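Local coordinates for Mll7089 protein (PDB 2OZ8) that is of unknown function but, as a mandelate racemase-like member of the enolase superfamily, probably binds magnesium and may act as a hydro-lyase, at residues T11-A16 with V31-L36; I50-N55 with S99-E104; P58-I63 with E357-R362; A105-L110 with H273-D278. One frame throughout, in Å; residues are numbered along the deposited sequence.

Contact 1: T11-A16 with V31-L36; sequences TRFQFA and VNVAAL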
loop_
_atom_site.group_PDB
_atom_site.type_symbol
_atom_site.label_atom_id
_atom_site.label_comp_id
_atom_site.label_asym_id
_atom_site.label_seq_id
_atom_site.Cartn_x
_atom_site.Cartn_y
_atom_site.Cartn_z
ATOM N N THR A 11 -42.621 10.815 27.203
ATOM C CA THR A 11 -43.434 9.826 27.879
ATOM C C THR A 11 -42.672 8.531 28.043
ATOM O O THR A 11 -42.334 7.882 27.047
ATOM C CB THR A 11 -44.759 9.569 27.147
ATOM O OG1 THR A 11 -45.369 10.820 26.830
ATOM C CG2 THR A 11 -45.681 8.819 28.029
ATOM N N ARG A 12 -42.439 8.148 29.298
ATOM C CA ARG A 12 -41.658 6.971 29.614
ATOM C C ARG A 12 -42.497 5.685 29.670
ATOM O O ARG A 12 -43.553 5.672 30.290
ATOM C CB ARG A 12 -40.937 7.212 30.918
ATOM C CG ARG A 12 -39.879 6.229 31.243
ATOM C CD ARG A 12 -39.507 6.323 32.695
ATOM N NE ARG A 12 -38.498 5.333 33.069
ATOM C CZ ARG A 12 -38.756 4.060 33.355
ATOM N NH1 ARG A 12 -40.008 3.601 33.316
ATOM N NH2 ARG A 12 -37.767 3.253 33.713
ATOM N N PHE A 13 -42.013 4.621 29.027
ATOM C CA PHE A 13 -42.578 3.265 29.078
ATOM C C PHE A 13 -41.536 2.224 29.600
ATOM O O PHE A 13 -40.307 2.333 29.381
ATOM C CB PHE A 13 -43.093 2.851 27.697
ATOM C CG PHE A 13 -44.128 3.812 27.106
ATOM C CD1 PHE A 13 -45.471 3.716 27.447
ATOM C CD2 PHE A 13 -43.745 4.822 26.239
ATOM C CE1 PHE A 13 -46.416 4.606 26.938
ATOM C CE2 PHE A 13 -44.678 5.710 25.721
ATOM C CZ PHE A 13 -46.015 5.600 26.076
ATOM N N GLN A 14 -42.011 1.217 30.310
ATOM C CA GLN A 14 -41.126 0.166 30.797
ATOM C C GLN A 14 -42.062 -1.036 30.989
ATOM O O GLN A 14 -42.866 -1.043 31.911
ATOM C CB GLN A 14 -40.431 0.552 32.101
ATOM C CG GLN A 14 -39.493 -0.559 32.670
ATOM C CD GLN A 14 -38.900 -0.244 34.070
ATOM O OE1 GLN A 14 -39.063 0.844 34.623
ATOM N NE2 GLN A 14 -38.230 -1.206 34.631
ATOM N N PHE A 15 -41.976 -2.016 30.093
ATOM C CA PHE A 15 -42.895 -3.151 30.094
ATOM C C PHE A 15 -42.254 -4.483 29.721
ATOM O O PHE A 15 -41.226 -4.511 29.068
ATOM C CB PHE A 15 -44.085 -2.870 29.196
ATOM C CG PHE A 15 -43.733 -2.508 27.753
ATOM C CD1 PHE A 15 -43.796 -3.480 26.730
ATOM C CD2 PHE A 15 -43.422 -1.181 27.393
ATOM C CE1 PHE A 15 -43.588 -3.140 25.356
ATOM C CE2 PHE A 15 -43.164 -0.820 26.041
ATOM C CZ PHE A 15 -43.255 -1.820 25.017
ATOM N N ALA A 16 -42.889 -5.578 30.149
ATOM C CA ALA A 16 -42.471 -6.949 29.820
ATOM C C ALA A 16 -42.732 -7.250 28.361
ATOM O O ALA A 16 -43.707 -6.737 27.764
ATOM C CB ALA A 16 -43.203 -7.985 30.707
ATOM N N VAL A 31 -38.774 -4.042 27.788
ATOM C CA VAL A 31 -38.601 -2.983 26.830
ATOM C C VAL A 31 -38.523 -1.696 27.626
ATOM O O VAL A 31 -39.349 -1.453 28.497
ATOM C CB VAL A 31 -39.787 -2.898 25.932
ATOM C CG1 VAL A 31 -39.572 -1.822 24.883
ATOM C CG2 VAL A 31 -40.061 -4.250 25.292
ATOM N N ASN A 32 -37.537 -0.873 27.322
ATOM C CA ASN A 32 -37.363 0.410 27.972
ATOM C C ASN A 32 -37.334 1.489 26.915
ATOM O O ASN A 32 -36.422 1.506 26.110
ATOM C CB ASN A 32 -36.076 0.382 28.758
ATOM C CG ASN A 32 -36.272 -0.193 30.155
ATOM O OD1 ASN A 32 -36.663 0.520 31.072
ATOM N ND2 ASN A 32 -35.977 -1.462 30.323
ATOM N N VAL A 33 -38.363 2.345 26.861
ATOM C CA VAL A 33 -38.550 3.256 25.727
ATOM C C VAL A 33 -39.364 4.479 26.139
ATOM O O VAL A 33 -40.307 4.371 26.933
ATOM C CB VAL A 33 -39.166 2.532 24.482
ATOM C CG1 VAL A 33 -40.609 2.051 24.724
ATOM C CG2 VAL A 33 -39.111 3.377 23.260
ATOM N N ALA A 34 -38.956 5.651 25.637
ATOM C CA ALA A 34 -39.676 6.877 25.863
ATOM C C ALA A 34 -39.993 7.576 24.528
ATOM O O ALA A 34 -39.141 7.650 23.624
ATOM C CB ALA A 34 -38.901 7.796 26.792
ATOM N N ALA A 35 -41.222 8.080 24.423
ATOM C CA ALA A 35 -41.634 8.827 23.254
ATOM C C ALA A 35 -41.173 10.244 23.452
ATOM O O ALA A 35 -41.275 10.788 24.530
ATOM C CB ALA A 35 -43.139 8.752 23.066
ATOM N N LEU A 36 -40.602 10.805 22.401
ATOM C CA LEU A 36 -40.116 12.149 22.381
ATOM C C LEU A 36 -41.017 12.842 21.384
ATOM O O LEU A 36 -41.134 12.415 20.232
ATOM C CB LEU A 36 -38.660 12.179 21.910
ATOM C CG LEU A 36 -38.131 13.571 21.525
ATOM C CD1 LEU A 36 -38.061 14.477 22.746
ATOM C CD2 LEU A 36 -36.774 13.481 20.804
HETATM O O HOH W 1 -44.138 12.016 24.770
HETATM O O HOH W 2 -37.895 2.696 30.522
#
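Phe15 and Val31 pair where strands 5-17 and 27-40 run antiparallel in the meander of the enolase-type capping domain. Six backbone hydrogen bonds fix the register through the hydrogen-bonded pairs Thr11 with Ala35, Phe13 with Val33 and Phe15 with Val31; the shortest runs 2.7 Å from Phe13 N to Val33 O. The side chains of these pairs share the tightly packed face. Val31 CB sits over the middle of the Phe15 ring in a CH-pi contact, 3.8 Å from the centroid and 14° off the normal, with Val31 CG1 near CZ and CG2 near CE1. Phe15 brings its ring there by placing CG between its own backbone N and carbonyl carbon (chi1 56°). Next along, Phe13 CB rests on Val33 CG1 at 4.0 Å.

The other face, with Arg12, Gln14 and Asn32, is polar, with sparser direct contact between the strands: Arg12 NH2 stays 4.0 Å from Asn32 OD1, guanidinium and amide planes 81° apart. The extended Arg12 grips Gln14 OE1 end-on with NH1 and NH2, while Pro58 O takes its NE and Leu364 O holds the Gln14 amide nitrogen. A water over the face of the Arg12 guanidinium bridges the strands, donating to Phe13 O at 2.7 Å and to Asn32 OD1 at 2.6 Å.

Contact 2: I50-N55 with S99-E104; sequences IQTLFN and SLPFHE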
loop_
_atom_site.group_PDB
_atom_site.type_symbol
_atom_site.label_atom_id
_atom_site.label_comp_id
_atom_site.label_asym_id
_atom_site.label_seq_id
_atom_site.Cartn_x
_atom_site.Cartn_y
_atom_site.Cartn_z
ATOM N N ILE A 50 -36.841 6.867 22.218
ATOM C CA ILE A 50 -35.576 6.810 22.917
ATOM C C ILE A 50 -35.571 5.444 23.541
ATOM O O ILE A 50 -36.250 5.209 24.503
ATOM C CB ILE A 50 -35.490 7.931 23.994
ATOM C CG1 ILE A 50 -35.638 9.305 23.359
ATOM C CG2 ILE A 50 -34.241 7.823 24.800
ATOM C CD1 ILE A 50 -36.132 10.372 24.329
ATOM N N GLN A 51 -34.835 4.513 22.958
ATOM C CA GLN A 51 -34.840 3.172 23.467
ATOM C C GLN A 51 -33.515 2.849 24.150
ATOM O O GLN A 51 -32.470 3.208 23.662
ATOM C CB GLN A 51 -35.166 2.198 22.354
ATOM C CG GLN A 51 -35.378 0.773 22.894
ATOM C CD GLN A 51 -35.656 -0.233 21.833
ATOM O OE1 GLN A 51 -35.444 0.027 20.642
ATOM N NE2 GLN A 51 -36.124 -1.428 22.261
ATOM N N THR A 52 -33.561 2.249 25.331
ATOM C CA THR A 52 -32.335 1.688 25.896
ATOM C C THR A 52 -32.403 0.182 25.857
ATOM O O THR A 52 -33.456 -0.422 26.052
ATOM C CB THR A 52 -31.946 2.181 27.305
ATOM O OG1 THR A 52 -32.981 1.891 28.250
ATOM C CG2 THR A 52 -31.589 3.681 27.317
ATOM N N LEU A 53 -31.256 -0.410 25.548
ATOM C CA LEU A 53 -31.196 -1.830 25.239
ATOM C C LEU A 53 -30.712 -2.699 26.390
ATOM O O LEU A 53 -31.167 -3.820 26.522
ATOM C CB LEU A 53 -30.394 -2.074 23.951
ATOM C CG LEU A 53 -30.950 -1.447 22.652
ATOM C CD1 LEU A 53 -29.957 -1.667 21.495
ATOM C CD2 LEU A 53 -32.372 -1.967 22.268
ATOM N N PHE A 54 -29.842 -2.180 27.249
ATOM C CA PHE A 54 -29.274 -3.017 28.293
ATOM C C PHE A 54 -29.718 -2.567 29.671
ATOM O O PHE A 54 -29.916 -3.396 30.558
ATOM C CB PHE A 54 -27.731 -3.054 28.216
ATOM C CG PHE A 54 -27.183 -3.032 26.800
ATOM C CD1 PHE A 54 -27.392 -4.111 25.930
ATOM C CD2 PHE A 54 -26.464 -1.914 26.331
ATOM C CE1 PHE A 54 -26.895 -4.084 24.613
ATOM C CE2 PHE A 54 -25.958 -1.875 25.017
ATOM C CZ PHE A 54 -26.177 -2.975 24.158
ATOM N N ASN A 55 -29.846 -1.253 29.849
ATOM C CA ASN A 55 -30.290 -0.651 31.097
ATOM C C ASN A 55 -31.695 -0.017 30.963
ATOM O O ASN A 55 -32.069 0.447 29.878
ATOM C CB ASN A 55 -29.266 0.406 31.533
ATOM C CG ASN A 55 -28.168 -0.178 32.443
ATOM O OD1 ASN A 55 -27.508 -1.177 32.112
ATOM N ND2 ASN A 55 -27.986 0.448 33.630
ATOM N N SER A 99 -25.958 12.189 27.597
ATOM C CA SER A 99 -26.065 11.322 28.755
ATOM C C SER A 99 -27.033 10.139 28.563
ATOM O O SER A 99 -26.988 9.170 29.343
ATOM C CB SER A 99 -26.484 12.113 29.985
ATOM O OG SER A 99 -26.693 11.170 31.024
ATOM N N LEU A 100 -27.912 10.256 27.555
ATOM C CA LEU A 100 -28.932 9.275 27.219
ATOM C C LEU A 100 -28.965 9.194 25.708
ATOM O O LEU A 100 -28.608 10.159 25.045
ATOM C CB LEU A 100 -30.299 9.740 27.751
ATOM C CG LEU A 100 -30.586 9.547 29.257
ATOM C CD1 LEU A 100 -31.681 10.477 29.746
ATOM C CD2 LEU A 100 -30.963 8.106 29.547
ATOM N N PRO A 101 -29.393 8.051 25.139
ATOM C CA PRO A 101 -29.405 7.976 23.672
ATOM C C PRO A 101 -30.553 8.768 22.946
ATOM O O PRO A 101 -31.594 8.183 22.582
ATOM C CB PRO A 101 -29.504 6.473 23.409
ATOM C CG PRO A 101 -30.248 5.910 24.598
ATOM C CD PRO A 101 -29.855 6.795 25.764
ATOM N N PHE A 102 -30.309 10.058 22.696
ATOM C CA PHE A 102 -31.247 10.963 22.013
ATOM C C PHE A 102 -31.039 11.136 20.475
ATOM O O PHE A 102 -31.919 11.632 19.735
ATOM C CB PHE A 102 -31.136 12.368 22.640
ATOM C CG PHE A 102 -31.536 12.440 24.094
ATOM C CD1 PHE A 102 -32.756 11.938 24.532
ATOM C CD2 PHE A 102 -30.711 13.068 25.021
ATOM C CE1 PHE A 102 -33.140 12.061 25.851
ATOM C CE2 PHE A 102 -31.092 13.200 26.342
ATOM C CZ PHE A 102 -32.296 12.684 26.762
ATOM N N HIS A 103 -29.865 10.755 20.002
ATOM C CA HIS A 103 -29.482 11.029 18.631
ATOM C C HIS A 103 -30.542 10.519 17.606
ATOM O O HIS A 103 -31.073 11.326 16.843
ATOM C CB HIS A 103 -28.049 10.507 18.390
ATOM C CG HIS A 103 -27.538 10.739 17.021
ATOM N ND1 HIS A 103 -27.122 11.980 16.588
ATOM C CD2 HIS A 103 -27.360 9.893 15.978
ATOM C CE1 HIS A 103 -26.705 11.892 15.335
ATOM N NE2 HIS A 103 -26.846 10.636 14.936
ATOM N N GLU A 104 -30.881 9.226 17.648
ATOM C CA GLU A 104 -31.862 8.656 16.726
ATOM C C GLU A 104 -33.266 9.303 16.830
ATOM O O GLU A 104 -33.814 9.738 15.824
ATOM C CB GLU A 104 -31.936 7.126 16.896
ATOM C CG GLU A 104 -33.038 6.420 16.092
ATOM C CD GLU A 104 -32.827 4.888 15.987
ATOM O OE1 GLU A 104 -31.839 4.340 16.573
ATOM O OE2 GLU A 104 -33.665 4.221 15.299
#
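The Phe102 ring meets Ile50 at its edge: Ile50 CD1 lies in the ring plane, 3.7 Å from Phe102 CD1, while Leu100 CB covers one face, offset toward the rim. Phe67 adds an edge-to-face ring contact from helix 60-70. Ile50 sends CG1 to the side of its own backbone N (chi1 -59°), and this carries CD1 to the ring while the other branch, CG2, stands 3.5 Å from Pro101 O. One side chain thus touches two successive residues. Pro101 is the centre of an inverse gamma turn, closed by a weak bond from Phe102 N to Leu100 O, and its ring is set against the strand backbone: Pro101 CG lies 3.6 Å from Gln51 O. Thr52 crosses the proline at about a right angle, with its CG2 3.8 Å from Pro101 CG. Cutting Ile50 back to an alanine here would probably leave a gap at the Phe102 edge and take away the methyl group resting near Pro101 O. The contact is mainly apolar and runs from buried Ile50 and Phe102 to exposed Pro101. Strand 45-52 lies here against the proline-centred turn leading into helix 103-118, within the enolase-type capping domain.

Contact 3: P58-I63 with E357-R362; sequences PDQQEI and EWSRPR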
loop_
_atom_site.group_PDB
_atom_site.type_symbol
_atom_site.label_atom_id
_atom_site.label_comp_id
_atom_site.label_asym_id
_atom_site.label_seq_id
_atom_site.Cartn_x
_atom_site.Cartn_y
_atom_site.Cartn_z
ATOM N N PRO A 58 -33.881 6.151 33.023
ATOM C CA PRO A 58 -34.176 6.769 34.306
ATOM C C PRO A 58 -35.642 7.279 34.338
ATOM O O PRO A 58 -36.410 7.043 33.373
ATOM C CB PRO A 58 -33.168 7.928 34.384
ATOM C CG PRO A 58 -32.834 8.244 32.986
ATOM C CD PRO A 58 -32.945 6.945 32.218
ATOM N N ASP A 59 -36.023 7.957 35.427
ATOM C CA ASP A 59 -37.392 8.493 35.574
ATOM C C ASP A 59 -37.738 9.494 34.480
ATOM O O ASP A 59 -36.864 10.207 34.002
ATOM C CB ASP A 59 -37.540 9.186 36.914
ATOM C CG ASP A 59 -37.496 8.236 38.064
ATOM O OD1 ASP A 59 -37.683 7.009 37.887
ATOM O OD2 ASP A 59 -37.258 8.732 39.178
ATOM N N GLN A 60 -39.001 9.537 34.095
ATOM C CA GLN A 60 -39.488 10.489 33.112
ATOM C C GLN A 60 -38.827 11.829 33.390
ATOM O O GLN A 60 -38.338 12.459 32.476
ATOM C CB GLN A 60 -41.021 10.624 33.208
ATOM C CG GLN A 60 -41.770 11.124 31.973
ATOM C CD GLN A 60 -43.260 10.599 31.898
ATOM O OE1 GLN A 60 -43.562 9.357 31.682
ATOM N NE2 GLN A 60 -44.200 11.558 32.046
ATOM N N GLN A 61 -38.781 12.235 34.656
ATOM C CA GLN A 61 -38.262 13.529 35.047
ATOM C C GLN A 61 -36.737 13.673 34.783
ATOM O O GLN A 61 -36.258 14.758 34.428
ATOM C CB GLN A 61 -38.622 13.826 36.530
ATOM C CG GLN A 61 -38.412 15.300 36.983
ATOM C CD GLN A 61 -38.591 15.526 38.515
ATOM O OE1 GLN A 61 -39.708 15.496 39.061
ATOM N NE2 GLN A 61 -37.488 15.796 39.190
ATOM N N GLU A 62 -35.983 12.593 35.002
ATOM C CA GLU A 62 -34.565 12.604 34.730
ATOM C C GLU A 62 -34.359 12.786 33.189
ATOM O O GLU A 62 -33.570 13.635 32.770
ATOM C CB GLU A 62 -33.906 11.345 35.309
ATOM C CG GLU A 62 -32.366 11.312 35.344
ATOM C CD GLU A 62 -31.663 12.616 35.870
ATOM O OE1 GLU A 62 -32.232 13.430 36.678
ATOM O OE2 GLU A 62 -30.506 12.823 35.444
ATOM N N ILE A 63 -35.123 12.049 32.375
ATOM C CA ILE A 63 -35.095 12.167 30.920
ATOM C C ILE A 63 -35.393 13.620 30.450
ATOM O O ILE A 63 -34.671 14.191 29.604
ATOM C CB ILE A 63 -36.092 11.182 30.270
ATOM C CG1 ILE A 63 -35.817 9.737 30.720
ATOM C CG2 ILE A 63 -36.006 11.255 28.754
ATOM C CD1 ILE A 63 -36.823 8.676 30.220
ATOM N N GLU A 357 -52.784 4.142 29.891
ATOM C CA GLU A 357 -52.630 2.816 30.501
ATOM C C GLU A 357 -51.178 2.483 30.762
ATOM O O GLU A 357 -50.852 1.947 31.830
ATOM C CB GLU A 357 -53.304 1.722 29.642
ATOM C CG GLU A 357 -54.856 1.884 29.584
ATOM C CD GLU A 357 -55.563 0.960 28.561
ATOM O OE1 GLU A 357 -54.861 0.241 27.778
ATOM O OE2 GLU A 357 -56.835 0.962 28.563
ATOM N N TRP A 358 -50.295 2.836 29.823
ATOM C CA TRP A 358 -48.934 2.278 29.833
ATOM C C TRP A 358 -47.802 3.196 30.292
ATOM O O TRP A 358 -46.647 2.743 30.453
ATOM C CB TRP A 358 -48.612 1.592 28.503
ATOM C CG TRP A 358 -49.435 0.337 28.269
ATOM C CD1 TRP A 358 -50.508 0.194 27.410
ATOM C CD2 TRP A 358 -49.257 -0.949 28.899
ATOM N NE1 TRP A 358 -50.997 -1.098 27.475
ATOM C CE2 TRP A 358 -50.250 -1.815 28.374
ATOM C CE3 TRP A 358 -48.335 -1.459 29.836
ATOM C CZ2 TRP A 358 -50.343 -3.147 28.751
ATOM C CZ3 TRP A 358 -48.429 -2.770 30.220
ATOM C CH2 TRP A 358 -49.432 -3.603 29.691
ATOM N N SER A 359 -48.100 4.472 30.527
ATOM C CA SER A 359 -47.041 5.405 30.961
ATOM C C SER A 359 -46.425 4.908 32.268
ATOM O O SER A 359 -47.158 4.450 33.152
ATOM C CB SER A 359 -47.615 6.806 31.127
ATOM O OG SER A 359 -46.660 7.734 31.642
ATOM N N ARG A 360 -45.100 4.931 32.384
ATOM C CA ARG A 360 -44.425 4.580 33.685
ATOM C C ARG A 360 -43.313 5.563 34.000
ATOM O O ARG A 360 -42.157 5.303 33.688
ATOM C CB ARG A 360 -43.780 3.169 33.727
ATOM C CG ARG A 360 -44.592 1.959 33.323
ATOM C CD ARG A 360 -45.585 1.575 34.363
ATOM N NE ARG A 360 -46.486 0.529 33.871
ATOM C CZ ARG A 360 -47.788 0.694 33.622
ATOM N NH1 ARG A 360 -48.380 1.870 33.801
ATOM N NH2 ARG A 360 -48.495 -0.339 33.173
ATOM N N PRO A 361 -43.648 6.667 34.673
ATOM C CA PRO A 361 -42.709 7.781 34.909
ATOM C C PRO A 361 -41.539 7.380 35.795
ATOM O O PRO A 361 -40.476 8.018 35.771
ATOM C CB PRO A 361 -43.585 8.812 35.666
ATOM C CG PRO A 361 -45.000 8.398 35.377
ATOM C CD PRO A 361 -44.980 6.924 35.277
ATOM N N ARG A 362 -41.757 6.351 36.596
ATOM C CA ARG A 362 -40.841 6.015 37.679
ATOM C C ARG A 362 -40.244 4.656 37.366
ATOM O O ARG A 362 -40.987 3.713 36.982
ATOM C CB ARG A 362 -41.589 6.041 39.018
ATOM C CG ARG A 362 -40.881 5.355 40.221
ATOM C CD ARG A 362 -40.119 6.346 41.091
ATOM N NE ARG A 362 -39.146 5.649 41.927
ATOM C CZ ARG A 362 -38.036 5.063 41.470
ATOM N NH1 ARG A 362 -37.732 5.104 40.177
ATOM N NH2 ARG A 362 -37.212 4.449 42.308
#
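Asp59 and Arg362 meet in a salt bridge at the surface: Arg362 NH1 reaches Asp59 OD1 at 3.0 Å, and the hydrogen bond within it is weak, bent to 126° at the hydrogen. The oxygen lies at the edge of the guanidinium, near its plane, whereas the carboxylate itself is turned 69° against that plane. Beside it, a firmer backbone bond joins Gln60 N to Pro361 O at 2.7 Å and 157°. The same carbonyl oxygen stands 3.1 Å from Asp59 CA. Gln60 and Pro361 then lie side by side, pointing the same way, with their CB atoms 4.0 Å apart.

Asp59 is the N-cap residue of helix 60-70, though its side chain makes no capping bond; its carbonyl oxygen accepts from Ile63 N at 3.0 Å. Pro361 O takes up the N-H of Gln60 in the first turn of the helix, and the chain leaving helix 352-357 after the barrel is tied back to the capping domain, as in other enolase-superfamily folds.

Further out, Asp59 and Gln60 are held by residues beyond the two segments. Asp59 OD1 also accepts from Arg363 N, and Gln60 OE1 from Arg12 N on the neighbouring strand. Arg12 also gives NH1 to Arg360 O. Arg360 turns its own NH1 back along the chain to Ser359 O at 2.9 Å and Glu357 O at 3.2 Å, bracing the loop that delivers Pro361. In the same helical turn as Gln60, Glu62 forms a salt bridge with Arg363 of the second subunit.

Contact 4: A105-L110 with H273-D278; sequences AVQVAL and HGQVTD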
loop_
_atom_site.group_PDB
_atom_site.type_symbol
_atom_site.label_atom_id
_atom_site.label_comp_id
_atom_site.label_asym_id
_atom_site.label_seq_id
_atom_site.Cartn_x
_atom_site.Cartn_y
_atom_site.Cartn_z
ATOM N N ALA A 105 -33.810 9.365 18.048
ATOM C CA ALA A 105 -35.152 9.910 18.362
ATOM C C ALA A 105 -35.329 11.332 17.844
ATOM O O ALA A 105 -36.361 11.685 17.233
ATOM C CB ALA A 105 -35.394 9.872 19.903
ATOM N N VAL A 106 -34.319 12.147 18.088
ATOM C CA VAL A 106 -34.331 13.514 17.591
ATOM C C VAL A 106 -34.453 13.532 16.088
ATOM O O VAL A 106 -35.263 14.291 15.575
ATOM C CB VAL A 106 -33.106 14.362 18.074
ATOM C CG1 VAL A 106 -33.172 15.781 17.524
ATOM C CG2 VAL A 106 -33.084 14.436 19.576
ATOM N N GLN A 107 -33.690 12.706 15.377
ATOM C CA GLN A 107 -33.714 12.739 13.892
ATOM C C GLN A 107 -35.065 12.244 13.348
ATOM O O GLN A 107 -35.600 12.797 12.400
ATOM C CB GLN A 107 -32.539 11.947 13.261
ATOM C CG GLN A 107 -31.104 12.561 13.485
ATOM C CD GLN A 107 -29.937 11.830 12.702
ATOM O OE1 GLN A 107 -30.139 10.858 11.966
ATOM N NE2 GLN A 107 -28.733 12.334 12.857
ATOM N N VAL A 108 -35.599 11.208 13.957
ATOM C CA VAL A 108 -36.907 10.698 13.605
ATOM C C VAL A 108 -38.030 11.715 13.882
ATOM O O VAL A 108 -38.867 11.954 13.022
ATOM C CB VAL A 108 -37.196 9.350 14.339
ATOM C CG1 VAL A 108 -38.578 8.820 13.987
ATOM C CG2 VAL A 108 -36.142 8.361 13.986
ATOM N N ALA A 109 -38.019 12.324 15.062
ATOM C CA ALA A 109 -39.010 13.354 15.401
ATOM C C ALA A 109 -38.879 14.608 14.530
ATOM O O ALA A 109 -39.882 15.093 14.006
ATOM C CB ALA A 109 -38.919 13.714 16.841
ATOM N N LEU A 110 -37.657 15.105 14.338
ATOM C CA LEU A 110 -37.421 16.254 13.416
ATOM C C LEU A 110 -37.920 16.032 11.987
ATOM O O LEU A 110 -38.633 16.892 11.450
ATOM C CB LEU A 110 -35.945 16.682 13.393
ATOM C CG LEU A 110 -35.404 17.367 14.635
ATOM C CD1 LEU A 110 -33.961 17.709 14.433
ATOM C CD2 LEU A 110 -36.296 18.631 14.968
ATOM N N HIS A 273 -29.656 1.461 10.832
ATOM C CA HIS A 273 -30.908 1.562 11.589
ATOM C C HIS A 273 -31.677 2.812 11.228
ATOM O O HIS A 273 -31.779 3.113 10.071
ATOM C CB HIS A 273 -30.651 1.388 13.098
ATOM C CG HIS A 273 -30.358 -0.033 13.455
ATOM N ND1 HIS A 273 -31.352 -0.952 13.727
ATOM C CD2 HIS A 273 -29.190 -0.722 13.498
ATOM C CE1 HIS A 273 -30.807 -2.132 13.954
ATOM N NE2 HIS A 273 -29.498 -2.020 13.835
ATOM N N GLY A 274 -32.218 3.538 12.202
ATOM C CA GLY A 274 -33.185 4.602 11.947
ATOM C C GLY A 274 -32.734 6.032 12.173
ATOM O O GLY A 274 -33.581 6.905 12.282
ATOM N N GLN A 275 -31.413 6.295 12.219
ATOM C CA GLN A 275 -30.956 7.653 12.323
ATOM C C GLN A 275 -31.205 8.323 10.998
ATOM O O GLN A 275 -30.325 8.368 10.140
ATOM C CB GLN A 275 -29.479 7.723 12.687
ATOM C CG GLN A 275 -29.148 7.096 14.015
ATOM C CD GLN A 275 -29.026 5.580 13.926
ATOM O OE1 GLN A 275 -29.239 4.968 12.848
ATOM N NE2 GLN A 275 -28.712 4.959 15.061
ATOM N N VAL A 276 -32.388 8.875 10.824
ATOM C CA VAL A 276 -32.813 9.313 9.488
ATOM C C VAL A 276 -31.780 10.099 8.728
ATOM O O VAL A 276 -31.486 9.740 7.609
ATOM C CB VAL A 276 -34.132 10.113 9.457
ATOM C CG1 VAL A 276 -34.518 10.422 7.981
ATOM C CG2 VAL A 276 -35.203 9.400 10.196
ATOM N N THR A 277 -31.259 11.170 9.308
ATOM C CA THR A 277 -30.296 12.004 8.616
ATOM C C THR A 277 -28.972 11.282 8.335
ATOM O O THR A 277 -28.433 11.403 7.232
ATOM C CB THR A 277 -29.968 13.313 9.414
ATOM O OG1 THR A 277 -31.186 13.973 9.815
ATOM C CG2 THR A 277 -29.082 14.273 8.559
ATOM N N ASP A 278 -28.442 10.542 9.304
ATOM C CA ASP A 278 -27.208 9.764 9.060
ATOM C C ASP A 278 -27.401 8.743 7.933
ATOM O O ASP A 278 -26.494 8.562 7.117
ATOM C CB ASP A 278 -26.714 9.009 10.290
ATOM C CG ASP A 278 -26.549 9.879 11.514
ATOM O OD1 ASP A 278 -26.636 11.120 11.404
ATOM O OD2 ASP A 278 -26.326 9.303 12.617
#
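Where the capping domain leans on the barrel of this enolase-type fold, Gln107 of helix 103-118 reaches across to Asp278 in the first turn of helix 276-289, beside a bound sulfate that may mark a pocket. The Gln107 amide uses both ends. NE2 donates to Asp278 OD1 at 2.8 Å along an almost straight line, 175° at the hydrogen; the oxygen lies in the amide plane but is met from above its own carboxylate plane, the two groups being nearly perpendicular. OE1 accepts from Asp278 N at 3.2 Å, with that donor tilted from the carbonyl plane. This double hold sets the amide's rotation, and the extended chain beyond CG spans the distance between the helices. Asp278 OD2 has its own partner in His103 NE2, so both carboxylate oxygens are tied to helix 103-118. With a leucine in place of Gln107, Asp278 OD1 and the Asp278 backbone N would probably both lose this partner, leaving the carboxylate its bond to His103. Apolar packing continues one residue on. Val108 and Val276 cross at about a right angle with their CG2 atoms 4.0 Å apart, and Val108 CG2 also comes within 3.4 Å of Gly274 O.

Contact 1 is the fully buried one, built on paired strands, whereas contact 3 sits at the surface and relies on charge and a helix end; contacts 2 and 4 fall between. Contacts 1 and 2 share the meander sheet: Ala34 O receives Ile50 N, so the strand packed by contact 2 is zipped to that of contact 1. Contacts 1 and 3 meet through Arg12, whose O accepts from Arg360 N. Contact 2 packs the turn that leads into helix 103-118, and contact 4 uses the helix itself, with polar grips and some valine packing toward the barrel. Contacts 3 and 4 do not touch, their nearest atoms about 9 Å apart, and contacts 2 and 3 both reach the second subunit.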